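Local coordinates for protein serine acetyltransferase (Entamoeba histolytica, PDB 3Q1X) that probably transfers an acetyl group from acetyl-CoA to L-serine, giving O-acetylserine for cysteine biosynthesis, at residues Pro118-Ser121 with Leu122-Arg125; Cys196-Tyr199 with Gln200-Leu204; Ala91-Glu94 with Lys95-Ser98; Tyr6-Ala9 with His10-Glu14; Ile164-His167 with Pro168-Ile172. All blocks are in the same frame, centred on the assembly; numbering follows the deposited sequence.

Interactions 3 and 4 lie in the helical part of the subunit and are the one pair in direct touch: the helices carrying them pack with P97 CG 3.4 Å from Q11 OE1, and their centres are 11 Å apart. Interaction 1 follows at the start of a short helix, its centre about 24 Å from each of theirs. Interactions 5 and 2 are two corners of the left-handed beta-helix, with centres 12 Å apart, and both touch the third subunit. Separate serine molecules lie about 4 Å from the Y199 side chain and about 6 Å from that of H167; the P118 side chain of interaction 1 is about 10 Å from a bound serine.

Interaction 1 (Pro118-Ser121 with Leu122-Arg125); sequences PGLS and LIIR
L122 carries its CG opposite the backbone N (chi1 -166°), and its second torsion then swings CD2 back to the ring of P118, where it rests 3.7 Å from CD and 3.8 Å from CG. The two side chains cross at about a right angle, and the methyl group meets the ring along its CG-CD bond. I123 and I124 are turned the other way, each with CG1 beside its own N, which lays these branches back along the preceding turn. CG1 of I124 comes 3.3 Å from L120 O, while CD1 of I123 approaches CD2 of L120 at 4.2 Å. The first backbone bond is weak and the next two are sound. L122 N reaches G119 O only weakly, at 3.3 Å; I124 N then binds L120 O at 2.9 Å, nearly straight at 177°, and R125 N binds S121 O at 3.0 Å. R125 CG also sits against that last carbonyl before the chain bends twice on its way to the subunit interface. Its guanidinium group bonds to P30 O and F49 O of the same chain, and to Y79 and E153 of the second subunit, the latter through a salt bridge. Y149 of that subunit packs on P118 and S121. On the inner side, I123 and I124 press on helix 82-113, with F49 and F50 also touching I124. The extended backbone of G119 thus leads into regular i to i+4 bonding within one turn, the arrangement typical of a helix N-terminus, here that of helix 120-126 in the alpha-helical region.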
loop_
_atom_site.group_PDB
_atom_site.type_symbol
_atom_site.label_atom_id
_atom_site.label_comp_id
_atom_site.label_asym_id
_atom_site.label_seq_id
_atom_site.Cartn_x
_atom_site.Cartn_y
_atom_site.Cartn_z
ATOM N N PRO A 118 10.961 20.288 3.126
ATOM C CA PRO A 118 11.466 21.433 3.901
ATOM C C PRO A 118 12.931 21.292 4.367
ATOM O O PRO A 118 13.580 22.302 4.692
ATOM C CB PRO A 118 10.532 21.459 5.111
ATOM C CG PRO A 118 10.148 20.018 5.300
ATOM C CD PRO A 118 10.021 19.466 3.912
ATOM N N GLY A 119 13.422 20.058 4.417
ATOM C CA GLY A 119 14.803 19.749 4.838
ATOM C C GLY A 119 15.026 18.248 4.825
ATOM O O GLY A 119 14.065 17.479 4.729
ATOM N N LEU A 120 16.286 17.824 4.897
ATOM C CA LEU A 120 16.616 16.397 4.853
ATOM C C LEU A 120 15.954 15.618 5.982
ATOM O O LEU A 120 15.562 14.473 5.785
ATOM C CB LEU A 120 18.136 16.155 4.852
ATOM C CG LEU A 120 18.932 16.706 3.661
ATOM C CD1 LEU A 120 20.308 16.094 3.590
ATOM C CD2 LEU A 120 18.217 16.459 2.347
ATOM N N SER A 121 15.822 16.253 7.147
ATOM C CA SER A 121 15.226 15.599 8.311
ATOM C C SER A 121 13.865 14.950 8.031
ATOM O O SER A 121 13.610 13.874 8.542
ATOM C CB SER A 121 15.153 16.522 9.542
ATOM O OG SER A 121 14.157 17.508 9.422
ATOM N N LEU A 122 13.005 15.591 7.228
ATOM C CA LEU A 122 11.669 15.032 6.942
ATOM C C LEU A 122 11.725 13.862 5.961
ATOM O O LEU A 122 10.928 12.914 6.050
ATOM C CB LEU A 122 10.715 16.105 6.405
ATOM C CG LEU A 122 9.246 15.659 6.424
ATOM C CD1 LEU A 122 8.785 15.380 7.867
ATOM C CD2 LEU A 122 8.374 16.694 5.768
ATOM N N ILE A 123 12.670 13.938 5.025
ATOM C CA ILE A 123 12.911 12.864 4.071
ATOM C C ILE A 123 13.393 11.616 4.792
ATOM O O ILE A 123 12.867 10.515 4.579
ATOM C CB ILE A 123 13.912 13.312 2.972
ATOM C CG1 ILE A 123 13.437 14.629 2.343
ATOM C CG2 ILE A 123 14.062 12.221 1.914
ATOM C CD1 ILE A 123 14.351 15.188 1.249
ATOM N N ILE A 124 14.373 11.817 5.670
ATOM C CA ILE A 124 14.910 10.779 6.533
ATOM C C ILE A 124 13.824 10.154 7.400
ATOM O O ILE A 124 13.737 8.939 7.497
ATOM C CB ILE A 124 16.046 11.334 7.417
ATOM C CG1 ILE A 124 17.216 11.758 6.513
ATOM C CG2 ILE A 124 16.428 10.317 8.508
ATOM C CD1 ILE A 124 18.356 12.472 7.201
ATOM N N ARG A 125 12.992 10.995 8.005
ATOM C CA ARG A 125 11.999 10.515 8.953
ATOM C C ARG A 125 10.863 9.734 8.307
ATOM O O ARG A 125 10.397 8.757 8.875
ATOM C CB ARG A 125 11.428 11.679 9.764
ATOM C CG ARG A 125 12.371 12.224 10.823
ATOM C CD ARG A 125 12.393 11.339 12.051
ATOM N NE ARG A 125 11.064 11.217 12.638
ATOM C CZ ARG A 125 10.741 10.376 13.614
ATOM N NH1 ARG A 125 11.650 9.540 14.116
ATOM N NH2 ARG A 125 9.496 10.363 14.079
#

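Interaction 2 (Cys196-Tyr199 with Gln200-Leu204); sequences CRIY and QSVTL
Y199 O is met by V202 through both backbone and side chain: V202 N donates a weak, long bond to it at 3.5 Å, bent to 134°, and V202 CG2 packs against the same oxygen at 3.3 Å. This closes a type II beta turn from Y199 to V202, with S201 in the left-handed backbone region, and the chain turns from strand 197-198 toward strand 203-205. Two apolar pairs span the corner. The CG2 branch of I198 lies 3.6 Å from V202 CB, the side chains crossing at about a right angle, and the CD1 branch of I198 meets L204 CD1 at 3.8 Å. On the turn itself, Q200 is bent at chi2 (-87°), which folds its amide back toward Y199. OE1 consequently sits at the edge of the tyrosine ring, in its plane, 3.6 Å from CD1, while the amide and ring planes are 64° apart. The far ends of both side chains serve the trimer: Y199 OH bonds to H208 N, and Q200 NE2 to T203 OG1, both of the second subunit. Such a corner belongs to the left-handed beta-helix of the hexapeptide-repeat family. With aliphatic branches packed across the bend and polar ends bonded to the neighbouring subunit, the stretch probably helps fix Y199 beside the bound serine.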
loop_
_atom_site.group_PDB
_atom_site.type_symbol
_atom_site.label_atom_id
_atom_site.label_comp_id
_atom_site.label_asym_id
_atom_site.label_seq_id
_atom_site.Cartn_x
_atom_site.Cartn_y
_atom_site.Cartn_z
ATOM N N CYS A 196 18.455 9.213 -11.127
ATOM C CA CYS A 196 17.176 8.787 -11.669
ATOM C C CYS A 196 16.079 9.309 -10.763
ATOM O O CYS A 196 16.138 9.152 -9.539
ATOM C CB CYS A 196 17.098 7.269 -11.802
ATOM S SG CYS A 196 15.659 6.706 -12.719
ATOM N N ARG A 197 15.106 9.977 -11.369
ATOM C CA ARG A 197 13.951 10.496 -10.655
ATOM C C ARG A 197 12.709 9.777 -11.152
ATOM O O ARG A 197 12.378 9.850 -12.334
ATOM C CB ARG A 197 13.817 12.003 -10.881
ATOM C CG ARG A 197 12.769 12.681 -10.022
ATOM C CD ARG A 197 12.777 14.181 -10.269
ATOM N NE ARG A 197 14.057 14.788 -9.903
ATOM C CZ ARG A 197 14.428 16.028 -10.205
ATOM N NH1 ARG A 197 13.630 16.826 -10.908
ATOM N NH2 ARG A 197 15.614 16.466 -9.810
ATOM N N ILE A 198 12.026 9.082 -10.249
ATOM C CA ILE A 198 10.895 8.223 -10.613
ATOM C C ILE A 198 9.650 8.600 -9.821
ATOM O O ILE A 198 9.711 8.769 -8.603
ATOM C CB ILE A 198 11.231 6.714 -10.388
ATOM C CG1 ILE A 198 12.357 6.264 -11.325
ATOM C CG2 ILE A 198 9.992 5.825 -10.539
ATOM C CD1 ILE A 198 12.787 4.808 -11.148
ATOM N N TYR A 199 8.526 8.701 -10.521
ATOM C CA TYR A 199 7.247 9.020 -9.918
ATOM C C TYR A 199 6.338 7.805 -9.704
ATOM O O TYR A 199 6.653 6.667 -10.113
ATOM C CB TYR A 199 6.537 10.102 -10.732
ATOM C CG TYR A 199 7.208 11.431 -10.583
ATOM C CD1 TYR A 199 6.851 12.298 -9.547
ATOM C CD2 TYR A 199 8.249 11.813 -11.441
ATOM C CE1 TYR A 199 7.489 13.523 -9.385
ATOM C CE2 TYR A 199 8.899 13.043 -11.286
ATOM C CZ TYR A 199 8.507 13.890 -10.259
ATOM O OH TYR A 199 9.141 15.097 -10.088
ATOM N N GLN A 200 5.208 8.073 -9.058
ATOM C CA GLN A 200 4.198 7.070 -8.751
ATOM C C GLN A 200 3.814 6.282 -10.003
ATOM O O GLN A 200 3.839 6.824 -11.115
ATOM C CB GLN A 200 2.966 7.729 -8.106
ATOM C CG GLN A 200 2.247 8.804 -8.945
ATOM C CD GLN A 200 2.812 10.211 -8.774
ATOM O OE1 GLN A 200 3.991 10.392 -8.505
ATOM N NE2 GLN A 200 1.961 11.218 -8.965
ATOM N N SER A 201 3.513 4.999 -9.816
ATOM C CA SER A 201 2.972 4.145 -10.874
ATOM C C SER A 201 3.897 3.877 -12.065
ATOM O O SER A 201 3.426 3.492 -13.146
ATOM C CB SER A 201 1.637 4.726 -11.364
ATOM O OG SER A 201 0.616 4.496 -10.414
ATOM N N VAL A 202 5.202 4.052 -11.861
ATOM C CA VAL A 202 6.185 3.777 -12.908
ATOM C C VAL A 202 6.632 2.334 -12.852
ATOM O O VAL A 202 7.019 1.840 -11.789
ATOM C CB VAL A 202 7.405 4.708 -12.805
ATOM C CG1 VAL A 202 8.619 4.128 -13.551
ATOM C CG2 VAL A 202 7.046 6.083 -13.323
ATOM N N THR A 203 6.574 1.662 -13.993
ATOM C CA THR A 203 7.157 0.327 -14.122
ATOM C C THR A 203 8.445 0.349 -14.935
ATOM O O THR A 203 8.476 0.862 -16.060
ATOM C CB THR A 203 6.166 -0.693 -14.721
ATOM O OG1 THR A 203 5.042 -0.841 -13.835
ATOM C CG2 THR A 203 6.840 -2.054 -14.913
ATOM N N LEU A 204 9.500 -0.198 -14.340
ATOM C CA LEU A 204 10.727 -0.547 -15.046
ATOM C C LEU A 204 10.807 -2.056 -14.964
ATOM O O LEU A 204 11.412 -2.602 -14.048
ATOM C CB LEU A 204 11.954 0.090 -14.391
ATOM C CG LEU A 204 12.164 1.586 -14.631
ATOM C CD1 LEU A 204 13.305 2.098 -13.782
ATOM C CD2 LEU A 204 12.437 1.874 -16.111
#

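Interaction 3 (Ala91-Glu94 with Lys95-Ser98); sequences AILE and KLPS
L93 O and P97 CD meet at 3.7 Å at a proline kink in helix 82-113, where the regular i to i+4 bonding gives way. The imide nitrogen of P97 has no hydrogen to offer, and L93 O is served instead by L96 N at 3.2 Å, from well above the carbonyl plane (64° out of it), an i to i+3 bond. One residue earlier, K95 N is shared between A91 O at 3.2 Å and, weakly, I92 O at 3.0 Å. Beyond the proline, water repairs the next gap: it donates to E94 O at 2.8 Å and accepts from S98 N, so both groups are satisfied although they do not bond to each other. S98 also turns its hydroxyl back and donates OG to K95 O at 2.9 Å, while S98 O receives OG1 of T102. E94 and K95 run side by side in the same direction, but their salt bridge is long. The opposite side is apolar: CG2 of I92 meets CD2 of L96, and CD2 of L93 meets CD1 of L96, among side chains of helices 59-79, 128-144 and 2-18. On the polar side, the bends of K95 at chi2 and chi4 leave its NZ 3.7 Å from E94 OE2.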
loop_
_atom_site.group_PDB
_atom_site.type_symbol
_atom_site.label_atom_id
_atom_site.label_comp_id
_atom_site.label_asym_id
_atom_site.label_seq_id
_atom_site.Cartn_x
_atom_site.Cartn_y
_atom_site.Cartn_z
ATOM N N ALA A 91 29.427 -9.850 3.850
ATOM C CA ALA A 91 29.321 -9.002 2.656
ATOM C C ALA A 91 28.479 -7.746 2.868
ATOM O O ALA A 91 28.840 -6.665 2.393
ATOM C CB ALA A 91 28.787 -9.783 1.501
ATOM N N ILE A 92 27.350 -7.880 3.559
ATOM C CA ILE A 92 26.562 -6.706 3.952
ATOM C C ILE A 92 27.404 -5.752 4.813
ATOM O O ILE A 92 27.542 -4.563 4.497
ATOM C CB ILE A 92 25.269 -7.086 4.728
ATOM C CG1 ILE A 92 24.287 -7.829 3.826
ATOM C CG2 ILE A 92 24.584 -5.841 5.268
ATOM C CD1 ILE A 92 23.234 -8.627 4.581
ATOM N N LEU A 93 27.968 -6.287 5.895
ATOM C CA LEU A 93 28.816 -5.495 6.784
ATOM C C LEU A 93 29.900 -4.737 6.012
ATOM O O LEU A 93 30.053 -3.519 6.189
ATOM C CB LEU A 93 29.415 -6.373 7.894
ATOM C CG LEU A 93 28.477 -6.736 9.052
ATOM C CD1 LEU A 93 29.023 -7.919 9.838
ATOM C CD2 LEU A 93 28.220 -5.537 9.972
ATOM N N GLU A 94 30.612 -5.453 5.142
ATOM C CA GLU A 94 31.626 -4.868 4.256
ATOM C C GLU A 94 31.140 -3.629 3.503
ATOM O O GLU A 94 31.851 -2.624 3.440
ATOM C CB GLU A 94 32.109 -5.912 3.254
ATOM C CG GLU A 94 33.318 -5.475 2.438
ATOM C CD GLU A 94 33.634 -6.418 1.286
ATOM O OE1 GLU A 94 33.123 -7.565 1.267
ATOM O OE2 GLU A 94 34.403 -6.014 0.389
ATOM N N LYS A 95 29.926 -3.711 2.953
ATOM C CA LYS A 95 29.361 -2.648 2.119
ATOM C C LYS A 95 28.674 -1.513 2.880
ATOM O O LYS A 95 28.300 -0.518 2.270
ATOM C CB LYS A 95 28.357 -3.244 1.118
ATOM C CG LYS A 95 28.972 -4.104 0.028
ATOM C CD LYS A 95 29.477 -3.272 -1.147
ATOM C CE LYS A 95 30.235 -4.154 -2.117
ATOM N NZ LYS A 95 31.577 -4.543 -1.585
ATOM N N LEU A 96 28.489 -1.639 4.195
ATOM C CA LEU A 96 27.684 -0.630 4.918
ATOM C C LEU A 96 28.222 0.808 4.845
ATOM O O LEU A 96 27.427 1.753 4.698
ATOM C CB LEU A 96 27.392 -1.051 6.371
ATOM C CG LEU A 96 26.449 -2.248 6.498
ATOM C CD1 LEU A 96 26.299 -2.653 7.962
ATOM C CD2 LEU A 96 25.081 -1.957 5.889
ATOM N N PRO A 97 29.552 0.990 4.933
ATOM C CA PRO A 97 30.056 2.362 4.741
ATOM C C PRO A 97 29.752 2.942 3.353
ATOM O O PRO A 97 29.323 4.098 3.265
ATOM C CB PRO A 97 31.568 2.221 4.966
ATOM C CG PRO A 97 31.687 1.053 5.877
ATOM C CD PRO A 97 30.617 0.089 5.418
ATOM N N SER A 98 29.932 2.152 2.293
ATOM C CA SER A 98 29.666 2.653 0.940
ATOM C C SER A 98 28.174 2.931 0.725
ATOM O O SER A 98 27.808 3.916 0.090
ATOM C CB SER A 98 30.223 1.725 -0.150
ATOM O OG SER A 98 29.600 0.460 -0.166
HETATM O O HOH W 1 31.766 -0.127 2.092
#

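Interaction 4 (Tyr6-Ala9 with His10-Glu14); sequences YSIA and HQLYE
Backbone bonds, beginning with H10 N to Y6 O at 2.9 Å, set the frame of these two and a half turns of alpha-helix. Q11 N to S7 O, L12 N to I8 O and Y13 N to A9 O complete an unbroken i to i+4 series, of which the L12 bond is nearly straight (177°). Aromatic contacts occupy one flank. Y6 and H10 both hold CG opposite their own backbone N (chi1 164° and 176°), so the side chains run alongside each other in the same direction. H10 CB lies over one face of the tyrosine ring, and Y6 OH ends 4.0 Å from ND1 of H10, oblique to the imidazole. E14, one turn on, lays CG 3.8 Å above the plane of the H10 ring, offset toward the rim. The polar end of H10 is held by E58, whose OE1 bonds to ND1. Apolar contact falls on the other flank, where CG2 of I8 touches CD1 of L12 at 4.0 Å. This flank faces the bundle: I8 and A9 rest on helix 59-79, and L12 on K100 of helix 82-113. Helix 2-18 is thus amphipathic here, with aliphatic groups packed into the bundle and the Y6 and H10 side chains on the other flank, by E58. The carboxylate of E58 beside ND1 would probably favour a proton on that nitrogen and raise the basicity of H10.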
loop_
_atom_site.group_PDB
_atom_site.type_symbol
_atom_site.label_atom_id
_atom_site.label_comp_id
_atom_site.label_asym_id
_atom_site.label_seq_id
_atom_site.Cartn_x
_atom_site.Cartn_y
_atom_site.Cartn_z
ATOM N N TYR A 6 32.372 -4.529 15.221
ATOM C CA TYR A 6 33.002 -3.414 15.926
ATOM C C TYR A 6 33.722 -2.453 14.966
ATOM O O TYR A 6 33.606 -1.229 15.109
ATOM C CB TYR A 6 33.987 -3.866 17.021
ATOM C CG TYR A 6 34.852 -2.685 17.386
ATOM C CD1 TYR A 6 34.410 -1.724 18.299
ATOM C CD2 TYR A 6 36.059 -2.456 16.731
ATOM C CE1 TYR A 6 35.177 -0.602 18.584
ATOM C CE2 TYR A 6 36.831 -1.322 17.006
ATOM C CZ TYR A 6 36.386 -0.408 17.935
ATOM O OH TYR A 6 37.151 0.701 18.205
ATOM N N SER A 7 34.471 -3.008 14.010
ATOM C CA SER A 7 35.254 -2.196 13.069
ATOM C C SER A 7 34.358 -1.406 12.130
ATOM O O SER A 7 34.635 -0.244 11.833
ATOM C CB SER A 7 36.231 -3.052 12.258
ATOM O OG SER A 7 35.584 -3.739 11.190
ATOM N N ILE A 8 33.289 -2.053 11.668
ATOM C CA ILE A 8 32.334 -1.404 10.774
ATOM C C ILE A 8 31.545 -0.323 11.523
ATOM O O ILE A 8 31.348 0.768 10.995
ATOM C CB ILE A 8 31.405 -2.435 10.054
ATOM C CG1 ILE A 8 32.217 -3.352 9.115
ATOM C CG2 ILE A 8 30.269 -1.747 9.290
ATOM C CD1 ILE A 8 32.986 -2.646 7.994
ATOM N N ALA A 9 31.116 -0.613 12.751
ATOM C CA ALA A 9 30.412 0.380 13.572
ATOM C C ALA A 9 31.298 1.574 13.910
ATOM O O ALA A 9 30.816 2.702 14.001
ATOM C CB ALA A 9 29.879 -0.249 14.847
ATOM N N HIS A 10 32.591 1.314 14.105
ATOM C CA HIS A 10 33.554 2.388 14.316
ATOM C C HIS A 10 33.632 3.323 13.101
ATOM O O HIS A 10 33.596 4.542 13.267
ATOM C CB HIS A 10 34.941 1.845 14.666
ATOM C CG HIS A 10 35.978 2.916 14.806
ATOM N ND1 HIS A 10 36.014 3.779 15.879
ATOM C CD2 HIS A 10 36.996 3.286 13.993
ATOM C CE1 HIS A 10 37.016 4.627 15.727
ATOM N NE2 HIS A 10 37.628 4.349 14.591
ATOM N N GLN A 11 33.741 2.748 11.900
ATOM C CA GLN A 11 33.806 3.522 10.653
ATOM C C GLN A 11 32.534 4.347 10.425
ATOM O O GLN A 11 32.612 5.546 10.161
ATOM C CB GLN A 11 34.107 2.626 9.440
ATOM C CG GLN A 11 34.062 3.383 8.107
ATOM C CD GLN A 11 34.665 2.622 6.937
ATOM O OE1 GLN A 11 34.896 1.413 7.006
ATOM N NE2 GLN A 11 34.899 3.335 5.836
ATOM N N LEU A 12 31.378 3.696 10.550
ATOM C CA LEU A 12 30.074 4.362 10.441
ATOM C C LEU A 12 29.919 5.499 11.461
ATOM O O LEU A 12 29.364 6.559 11.148
ATOM C CB LEU A 12 28.941 3.342 10.596
ATOM C CG LEU A 12 28.691 2.349 9.452
ATOM C CD1 LEU A 12 27.683 1.284 9.883
ATOM C CD2 LEU A 12 28.222 3.031 8.170
ATOM N N TYR A 13 30.427 5.286 12.671
ATOM C CA TYR A 13 30.371 6.324 13.698
ATOM C C TYR A 13 31.214 7.551 13.341
ATOM O O TYR A 13 30.771 8.692 13.526
ATOM C CB TYR A 13 30.771 5.765 15.068
ATOM C CG TYR A 13 30.699 6.791 16.175
ATOM C CD1 TYR A 13 29.470 7.254 16.644
ATOM C CD2 TYR A 13 31.864 7.304 16.749
ATOM C CE1 TYR A 13 29.400 8.205 17.661
ATOM C CE2 TYR A 13 31.806 8.251 17.765
ATOM C CZ TYR A 13 30.571 8.695 18.216
ATOM O OH TYR A 13 30.510 9.632 19.219
ATOM N N GLU A 14 32.426 7.307 12.839
ATOM C CA GLU A 14 33.333 8.368 12.399
ATOM C C GLU A 14 32.753 9.150 11.221
ATOM O O GLU A 14 32.916 10.372 11.134
ATOM C CB GLU A 14 34.704 7.785 12.038
ATOM C CG GLU A 14 35.578 7.429 13.246
ATOM C CD GLU A 14 35.967 8.645 14.083
ATOM O OE1 GLU A 14 36.558 9.598 13.529
ATOM O OE2 GLU A 14 35.686 8.645 15.302
#

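Interaction 5 (Ile164-His167 with Pro168-Ile172); sequences IDIH and PGASI
H167 to A170 forms a type I beta turn, closed by A170 N on H167 O at 3.0 Å with an N-H...O angle of 157°, the donor lying above the carbonyl plane. The turn links strand 165-166 to strand 171-172. The imidazole of H167 lies against the turn; its CG stands opposite the backbone N (chi1 -170°), a setting that carries the ring over the start of the turn. P168 CD then lies over one face, 3.6 Å from the ring centroid and 24° off the normal, in a CH-pi contact displaced toward the rim. At the ring edge, the backbone of G169 approaches closely, with N only 2.9 Å from CD2. The imidazole is thus hemmed in on one face and one edge by the residues that follow it. Within the bend, A170 CB packs 3.4 Å from H167 O, and CG2 of I166 touches both A170 CB and CD1 of I172, each at 4.2 Å. These three aliphatic groups face the interior of the left-handed beta-helix, as expected for a corner of this fold. A116 of the third subunit packs on H167, whose side chain is about 6 Å from a bound serine. Strand 165-166 pairs with strand 185-186, and strand 171-172 with strand 191-192. Helix 128-144 lies against the corner, H140 bonding to P168 O and Y136 to A170 O, while helix 150-162 covers P168 through C151 and M155 and touches H167 through R152.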
loop_
_atom_site.group_PDB
_atom_site.type_symbol
_atom_site.label_atom_id
_atom_site.label_comp_id
_atom_site.label_asym_id
_atom_site.label_seq_id
_atom_site.Cartn_x
_atom_site.Cartn_y
_atom_site.Cartn_z
ATOM N N ILE A 164 5.938 0.356 -2.878
ATOM C CA ILE A 164 7.053 0.400 -3.825
ATOM C C ILE A 164 7.646 -1.010 -3.929
ATOM O O ILE A 164 7.950 -1.641 -2.910
ATOM C CB ILE A 164 8.137 1.413 -3.386
ATOM C CG1 ILE A 164 7.551 2.823 -3.245
ATOM C CG2 ILE A 164 9.338 1.404 -4.361
ATOM C CD1 ILE A 164 8.499 3.807 -2.594
ATOM N N ASP A 165 7.813 -1.473 -5.162
ATOM C CA ASP A 165 8.087 -2.868 -5.471
ATOM C C ASP A 165 9.406 -2.959 -6.215
ATOM O O ASP A 165 9.439 -2.870 -7.439
ATOM C CB ASP A 165 6.943 -3.433 -6.335
ATOM C CG ASP A 165 6.940 -4.960 -6.404
ATOM O OD1 ASP A 165 7.896 -5.628 -5.917
ATOM O OD2 ASP A 165 5.950 -5.504 -6.945
ATOM N N ILE A 166 10.494 -3.130 -5.474
ATOM C CA ILE A 166 11.827 -3.149 -6.057
ATOM C C ILE A 166 12.412 -4.522 -5.816
ATOM O O ILE A 166 12.632 -4.908 -4.661
ATOM C CB ILE A 166 12.768 -2.087 -5.415
ATOM C CG1 ILE A 166 12.202 -0.675 -5.572
ATOM C CG2 ILE A 166 14.169 -2.179 -6.034
ATOM C CD1 ILE A 166 13.072 0.411 -4.940
ATOM N N HIS A 167 12.643 -5.276 -6.883
ATOM C CA HIS A 167 13.263 -6.587 -6.730
ATOM C C HIS A 167 14.696 -6.432 -6.221
ATOM O O HIS A 167 15.421 -5.563 -6.715
ATOM C CB HIS A 167 13.262 -7.377 -8.038
ATOM C CG HIS A 167 13.664 -8.802 -7.854
ATOM N ND1 HIS A 167 12.753 -9.835 -7.797
ATOM C CD2 HIS A 167 14.880 -9.361 -7.644
ATOM C CE1 HIS A 167 13.395 -10.973 -7.601
ATOM N NE2 HIS A 167 14.686 -10.713 -7.507
ATOM N N PRO A 168 15.104 -7.247 -5.220
ATOM C CA PRO A 168 16.462 -7.105 -4.689
ATOM C C PRO A 168 17.577 -7.235 -5.726
ATOM O O PRO A 168 18.690 -6.779 -5.473
ATOM C CB PRO A 168 16.556 -8.232 -3.642
ATOM C CG PRO A 168 15.440 -9.186 -3.987
ATOM C CD PRO A 168 14.349 -8.269 -4.467
ATOM N N GLY A 169 17.267 -7.845 -6.875
ATOM C CA GLY A 169 18.216 -7.993 -7.994
ATOM C C GLY A 169 18.503 -6.728 -8.789
ATOM O O GLY A 169 19.543 -6.626 -9.440
ATOM N N ALA A 170 17.593 -5.758 -8.737
ATOM C CA ALA A 170 17.785 -4.497 -9.453
ATOM C C ALA A 170 19.096 -3.846 -9.037
ATOM O O ALA A 170 19.496 -3.922 -7.875
ATOM C CB ALA A 170 16.615 -3.555 -9.206
ATOM N N SER A 171 19.769 -3.230 -10.000
ATOM C CA SER A 171 21.002 -2.491 -9.745
ATOM C C SER A 171 20.717 -1.007 -9.897
ATOM O O SER A 171 20.300 -0.558 -10.960
ATOM C CB SER A 171 22.107 -2.931 -10.709
ATOM O OG SER A 171 22.180 -4.342 -10.777
ATOM N N ILE A 172 20.925 -0.244 -8.827
ATOM C CA ILE A 172 20.586 1.179 -8.834
ATOM C C ILE A 172 21.738 2.034 -8.305
ATOM O O ILE A 172 22.203 1.846 -7.174
ATOM C CB ILE A 172 19.280 1.479 -8.031
ATOM C CG1 ILE A 172 18.155 0.503 -8.406
ATOM C CG2 ILE A 172 18.832 2.917 -8.249
ATOM C CD1 ILE A 172 16.902 0.625 -7.544
#